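PDB 7EV5: Lactamase_B domain-containing protein from Bacillus lehensis G1, which probably acts as a zinc-dependent hydrolase of the metallo-beta-lactamase fold, resembling both B3 metallo-beta-lactamases and glyoxalase II. Local coordinates for residues A[35-38]-A[39-43]; A[165-168]-A[169-173]. One frame throughout, in Å; residues are numbered along the deposited sequence.

Contact 1: residues A[35-38]-A[39-43]; sequences ALIT and WLKRE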
ATOM      1  N   ALA A  35      -0.113  13.988 -11.611  1.00 15.37           N
ATOM      2  CA  ALA A  35      -0.365  12.923 -12.577  1.00 17.02           C
ATOM      3  C   ALA A  35      -1.502  12.020 -12.118  1.00 13.97           C
ATOM      4  O   ALA A  35      -2.340  11.600 -12.926  1.00 13.66           O
ATOM      5  CB  ALA A  35       0.902  12.105 -12.804  1.00 15.43           C
ATOM      6  N   LEU A  36      -1.537  11.693 -10.824  1.00 12.30           N
ATOM      7  CA  LEU A  36      -2.596  10.835 -10.307  1.00 11.91           C
ATOM      8  C   LEU A  36      -3.933  11.565 -10.272  1.00 12.81           C
ATOM      9  O   LEU A  36      -4.954  11.005 -10.691  1.00 12.75           O
ATOM     10  CB  LEU A  36      -2.220  10.318  -8.918  1.00 11.79           C
ATOM     11  CG  LEU A  36      -3.300   9.477  -8.222  1.00 10.59           C
ATOM     12  CD1 LEU A  36      -3.621   8.219  -9.001  1.00 13.09           C
ATOM     13  CD2 LEU A  36      -2.842   9.133  -6.805  1.00 12.01           C
ATOM     14  N   ILE A  37      -3.944  12.811  -9.781  1.00 12.24           N
ATOM     15  CA  ILE A  37      -5.192  13.571  -9.661  1.00 12.26           C
ATOM     16  C   ILE A  37      -5.805  13.825 -11.032  1.00 14.21           C
ATOM     17  O   ILE A  37      -7.007  13.616 -11.238  1.00 16.11           O
ATOM     18  CB  ILE A  37      -4.961  14.883  -8.887  1.00 15.87           C
ATOM     19  CG1 ILE A  37      -4.724  14.594  -7.404  1.00 17.20           C
ATOM     20  CG2 ILE A  37      -6.159  15.827  -9.049  1.00 19.22           C
ATOM     21  CD1 ILE A  37      -4.056  15.741  -6.668  1.00 18.82           C
ATOM     22  N   THR A  38      -4.986  14.274 -11.992  1.00 14.16           N
ATOM     23  CA  THR A  38      -5.526  14.563 -13.320  1.00 15.10           C
ATOM     24  C   THR A  38      -6.000  13.298 -14.024  1.00 15.61           C
ATOM     25  O   THR A  38      -6.990  13.348 -14.760  1.00 15.02           O
ATOM     26  CB  THR A  38      -4.544  15.366 -14.183  1.00 16.36           C
ATOM     27  OG1 THR A  38      -3.332  14.629 -14.369  1.00 16.93           O
ATOM     28  CG2 THR A  38      -4.234  16.724 -13.546  1.00 19.37           C
ATOM     29  N   TRP A  39      -5.331  12.155 -13.809  1.00 14.55           N
ATOM     30  CA  TRP A  39      -5.829  10.906 -14.383  1.00 12.98           C
ATOM     31  C   TRP A  39      -7.204  10.560 -13.832  1.00 14.22           C
ATOM     32  O   TRP A  39      -8.122  10.220 -14.589  1.00 15.10           O
ATOM     33  CB  TRP A  39      -4.855   9.752 -14.144  1.00 16.03           C
ATOM     34  CG  TRP A  39      -5.351   8.440 -14.707  1.00 13.52           C
ATOM     35  CD1 TRP A  39      -5.263   8.033 -15.997  1.00 14.22           C
ATOM     36  CD2 TRP A  39      -6.029   7.390 -14.002  1.00 13.89           C
ATOM     37  NE1 TRP A  39      -5.825   6.788 -16.144  1.00 19.20           N
ATOM     38  CE2 TRP A  39      -6.309   6.374 -14.932  1.00 16.79           C
ATOM     39  CE3 TRP A  39      -6.425   7.210 -12.674  1.00 14.16           C
ATOM     40  CZ2 TRP A  39      -6.960   5.193 -14.579  1.00 17.28           C
ATOM     41  CZ3 TRP A  39      -7.072   6.033 -12.324  1.00 18.77           C
ATOM     42  CH2 TRP A  39      -7.331   5.042 -13.274  1.00 15.70           C
ATOM     43  N   LEU A  40      -7.365  10.639 -12.508  1.00 14.73           N
ATOM     44  CA  LEU A  40      -8.663  10.361 -11.904  1.00 15.61           C
ATOM     45  C   LEU A  40      -9.744  11.257 -12.495  1.00 15.50           C
ATOM     46  O   LEU A  40     -10.861  10.800 -12.772  1.00 14.21           O
ATOM     47  CB  LEU A  40      -8.587  10.561 -10.388  1.00 14.67           C
ATOM     48  CG  LEU A  40      -7.775   9.519  -9.615  1.00 11.81           C
ATOM     49  CD1 LEU A  40      -7.359  10.088  -8.278  1.00 13.76           C
ATOM     50  CD2 LEU A  40      -8.577   8.234  -9.446  1.00 13.79           C
ATOM     51  N   LYS A  41      -9.426  12.531 -12.697  1.00 15.65           N
ATOM     52  CA  LYS A  41     -10.410  13.469 -13.233  1.00 15.74           C
ATOM     53  C   LYS A  41     -10.697  13.208 -14.707  1.00 19.14           C
ATOM     54  O   LYS A  41     -11.853  13.287 -15.138  1.00 18.34           O
ATOM     55  CB  LYS A  41      -9.948  14.904 -12.997  1.00 17.49           C
ATOM     56  CG  LYS A  41      -9.913  15.260 -11.525  1.00 21.42           C
ATOM     57  CD  LYS A  41      -9.789  16.747 -11.292  1.00 32.43           C
ATOM     58  CE  LYS A  41     -10.126  17.095  -9.851  1.00 31.24           C
ATOM     59  NZ  LYS A  41     -11.583  16.992  -9.563  1.00 35.86           N
ATOM     60  N   ARG A  42      -9.668  12.898 -15.499  1.00 17.77           N
ATOM     61  CA  ARG A  42      -9.905  12.570 -16.902  1.00 18.75           C
ATOM     62  C   ARG A  42     -10.814  11.356 -17.037  1.00 20.60           C
ATOM     63  O   ARG A  42     -11.655  11.294 -17.942  1.00 19.16           O
ATOM     64  CB  ARG A  42      -8.580  12.325 -17.625  1.00 18.29           C
ATOM     65  CG  ARG A  42      -7.763  13.581 -17.851  1.00 17.77           C
ATOM     66  CD  ARG A  42      -6.607  13.361 -18.810  1.00 16.52           C
ATOM     67  NE  ARG A  42      -5.743  12.246 -18.425  1.00 19.27           N
ATOM     68  CZ  ARG A  42      -4.699  12.350 -17.605  1.00 17.25           C
ATOM     69  NH1 ARG A  42      -4.379  13.520 -17.065  1.00 16.41           N
ATOM     70  NH2 ARG A  42      -3.970  11.275 -17.330  1.00 20.70           N
ATOM     71  N   GLU A  43     -10.652  10.377 -16.150  1.00 16.39           N
ATOM     72  CA  GLU A  43     -11.445   9.155 -16.166  1.00 16.40           C
ATOM     73  C   GLU A  43     -12.788   9.321 -15.475  1.00 16.61           C
ATOM     74  O   GLU A  43     -13.569   8.365 -15.444  1.00 18.94           O
ATOM     75  CB  GLU A  43     -10.657   8.009 -15.525  1.00 20.18           C
ATOM     76  CG  GLU A  43      -9.369   7.683 -16.254  1.00 21.04           C
ATOM     77  CD  GLU A  43      -9.600   7.344 -17.710  1.00 23.53           C
ATOM     78  OE1 GLU A  43     -10.441   6.467 -17.990  1.00 29.63           O
ATOM     79  OE2 GLU A  43      -8.938   7.957 -18.571  1.00 31.62           O
TER
HETATM   80  O   HOH W   1      -1.771  11.729 -15.615  1.00 20.59           O
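Thr-38 and Arg-42, one helical turn apart on helix 33-42, run side by side and point the same way. The main-chain bond from Arg-42 N to Thr-38 O is 2.8 Å long. The main partner of Thr-38 OG1 is Glu-34 O, a turn back; Arg-42 NH1 adds a weak bond to OG1 at 3.1 Å, bent to 131° at the hydrogen. The arginine gets there by bending at chi3 (-54°), which lays one face of the guanidinium on Thr-38 O and Trp-39 CA. Ile-37 O accepts from Lys-41 N at 3.0 Å, and the isoleucine side chain lies against Ala-65, Val-66 and Thr-69 of helix 63-70. Trp-39, with CG anti to its own nitrogen (chi1 179°), sends its indole toward Lys-3 and Ile-5 of strand 2-7. Between them Leu-36 CG meets Leu-40 CD1 at 4.1 Å, and both leucines pack on Val-16 of strand 12-18. The helix is thus amphipathic: its apolar side faces strands 2-7 and 12-18 and helix 63-70, while on the outer side the guanidinium is held by a weak bond and by a water that bridges Arg-42 NH2 to Ala-35 O.

Contact 2: residues A[165-168]-A[169-173]; sequences GDHT and LLLAS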
ATOM      1  N   GLY A 165      12.334  -2.641  10.981  1.00 12.13           N
ATOM      2  CA  GLY A 165      12.424  -3.815  10.133  1.00 11.57           C
ATOM      3  C   GLY A 165      12.828  -5.055  10.906  1.00 13.17           C
ATOM      4  O   GLY A 165      13.594  -4.998  11.866  1.00 17.16           O
ATOM      5  N   ASP A 166      12.282  -6.194  10.483  1.00 14.42           N
ATOM      6  CA  ASP A 166      12.530  -7.463  11.167  1.00 16.39           C
ATOM      7  C   ASP A 166      12.303  -8.568  10.146  1.00 12.16           C
ATOM      8  O   ASP A 166      11.153  -8.882   9.821  1.00 11.87           O
ATOM      9  CB  ASP A 166      11.588  -7.611  12.352  1.00 14.31           C
ATOM     10  CG  ASP A 166      11.807  -8.906  13.126  1.00 14.62           C
ATOM     11  OD1 ASP A 166      12.480  -9.819  12.607  1.00 17.53           O
ATOM     12  OD2 ASP A 166      11.296  -8.993  14.254  1.00 17.20           O
ATOM     13  N   HIS A 167      13.395  -9.172   9.673  1.00 14.62           N
ATOM     14  CA  HIS A 167      13.297 -10.202   8.649  1.00 13.88           C
ATOM     15  C   HIS A 167      12.543 -11.434   9.152  1.00 13.55           C
ATOM     16  O   HIS A 167      11.810 -12.068   8.387  1.00 12.79           O
ATOM     17  CB  HIS A 167      14.698 -10.591   8.177  1.00 18.17           C
ATOM     18  CG  HIS A 167      14.724 -11.249   6.837  1.00 18.41           C
ATOM     19  ND1 HIS A 167      14.732 -12.618   6.677  1.00 19.97           N
ATOM     20  CD2 HIS A 167      14.744 -10.724   5.590  1.00 16.40           C
ATOM     21  CE1 HIS A 167      14.751 -12.907   5.388  1.00 23.01           C
ATOM     22  NE2 HIS A 167      14.768 -11.776   4.707  1.00 25.88           N
ATOM     23  N   THR A 168      12.733 -11.803  10.429  1.00 17.85           N
ATOM     24  CA  THR A 168      12.010 -12.957  10.964  1.00 13.93           C
ATOM     25  C   THR A 168      10.506 -12.722  10.957  1.00 12.23           C
ATOM     26  O   THR A 168       9.725 -13.649  10.703  1.00 12.15           O
ATOM     27  CB  THR A 168      12.504 -13.322  12.371  1.00 15.04           C
ATOM     28  OG1 THR A 168      12.090 -12.325  13.310  1.00 15.83           O
ATOM     29  CG2 THR A 168      14.018 -13.452  12.403  1.00 18.72           C
ATOM     30  N   LEU A 169      10.081 -11.477  11.194  1.00 12.72           N
ATOM     31  CA  LEU A 169       8.666 -11.153  11.158  1.00 11.70           C
ATOM     32  C   LEU A 169       8.156 -11.107   9.722  1.00 12.16           C
ATOM     33  O   LEU A 169       7.046 -11.568   9.438  1.00 12.44           O
ATOM     34  CB  LEU A 169       8.467  -9.808  11.854  1.00 14.77           C
ATOM     35  CG  LEU A 169       7.067  -9.345  12.207  1.00 16.87           C
ATOM     36  CD1 LEU A 169       6.325 -10.438  12.949  1.00 18.41           C
ATOM     37  CD2 LEU A 169       7.171  -8.097  13.065  1.00 15.02           C
ATOM     38  N   LEU A 170       8.963 -10.561   8.799  1.00 12.11           N
ATOM     39  CA  LEU A 170       8.546 -10.503   7.404  1.00 11.37           C
ATOM     40  C   LEU A 170       8.285 -11.897   6.848  1.00 11.53           C
ATOM     41  O   LEU A 170       7.275 -12.127   6.176  1.00 12.06           O
ATOM     42  CB  LEU A 170       9.604  -9.787   6.567  1.00 13.14           C
ATOM     43  CG  LEU A 170       9.192  -9.695   5.100  1.00 12.30           C
ATOM     44  CD1 LEU A 170       7.950  -8.827   4.998  1.00 16.57           C
ATOM     45  CD2 LEU A 170      10.308  -9.098   4.287  1.00 21.44           C
ATOM     46  N   LEU A 171       9.174 -12.850   7.135  1.00 13.01           N
ATOM     47  CA  LEU A 171       8.982 -14.192   6.593  1.00 11.17           C
ATOM     48  C   LEU A 171       7.744 -14.862   7.171  1.00 11.24           C
ATOM     49  O   LEU A 171       7.045 -15.599   6.466  1.00 12.22           O
ATOM     50  CB  LEU A 171      10.227 -15.046   6.821  1.00 13.67           C
ATOM     51  CG  LEU A 171      11.340 -14.764   5.815  1.00 15.53           C
ATOM     52  CD1 LEU A 171      12.573 -15.518   6.183  1.00 22.58           C
ATOM     53  CD2 LEU A 171      10.897 -15.115   4.397  1.00 22.13           C
ATOM     54  N   ALA A 172       7.452 -14.620   8.448  1.00 12.09           N
ATOM     55  CA  ALA A 172       6.214 -15.133   9.020  1.00 12.36           C
ATOM     56  C   ALA A 172       4.995 -14.495   8.372  1.00 12.35           C
ATOM     57  O   ALA A 172       4.015 -15.184   8.081  1.00 11.50           O
ATOM     58  CB  ALA A 172       6.203 -14.922  10.530  1.00 11.47           C
ATOM     59  N   SER A 173       5.013 -13.173   8.172  1.00 12.18           N
ATOM     60  CA  SER A 173       3.908 -12.544   7.449  1.00 12.12           C
ATOM     61  C   SER A 173       3.685 -13.199   6.096  1.00 11.39           C
ATOM     62  O   SER A 173       2.542 -13.484   5.715  1.00 12.62           O
ATOM     63  CB  SER A 173       4.140 -11.040   7.261  1.00 13.07           C
ATOM     64  OG  SER A 173       4.097 -10.371   8.501  1.00 13.20           O
TER
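Asp-166 takes the N-cap position of helix 167-178, and its carbonyl oxygen begins the helical ladder by accepting from Leu-170 N at 2.9 Å. The next rung, Leu-171 N to His-167 O, measures 3.0 Å; the one after, Ala-172 N to Thr-168 O, is stretched and weak. The aspartate side chain closes the start of the helix. With CG anti to its backbone nitrogen (chi1 -179°), the carboxylate turns back over the first turn, where OD1 accepts from Leu-169 N in a weak capping bond of 3.2 Å. The same OD1 takes a much shorter bond from Thr-168 OG1, 2.6 Å, on its syn side and 22° out of the carboxylate plane. The short threonine bond, helped by the weak one from Leu-169 N, limits the rotation of the carboxylate, and its negative charge would probably interact favourably with the positive end of the helix dipole. Leu-169 crosses the aspartate at about a right angle, its CB 3.7 Å from Asp-166 CG. One turn on from His-167, Leu-171 CD1 comes obliquely to the imidazole, 3.5 Å from His-167 CE1, a van der Waals contact. The buried Leu-170 packs against Val-151, Thr-160 and Ile-157, and its side chain is about 5 Å from that of the zinc ligand His-131. The backbone of Asp-166 pairs with Gly-130, Ser-173 OG bonds to Pro-129 O and Leu-169 touches Pro-129, joining the helix start to the loop after strand 121-127, while His-167 also rests on Ile-157 of strand 156-157.

From the N terminus, the chain passes through strands 2-7, 12-18 and 23-27 before contact 1, within helix 33-42 of the beta-alpha-beta unit completed by strand 46-51. Contact 2 comes much later, at the start of helix 167-178, between strands 156-157 and 186-189. Each is local to one helix and closes no long loop; they follow in series, neither nesting nor crossing. The centres of contact 1 and contact 2 lie about 36 Å apart, on opposite sides of the chain's centre, and the two do not touch. Contact 1 belongs to a helix packed on the first six-stranded sheet, whereas contact 2 shapes the start of a helix whose residues are bonded to the loop carrying His-131, after strand 121-127 of the second sheet.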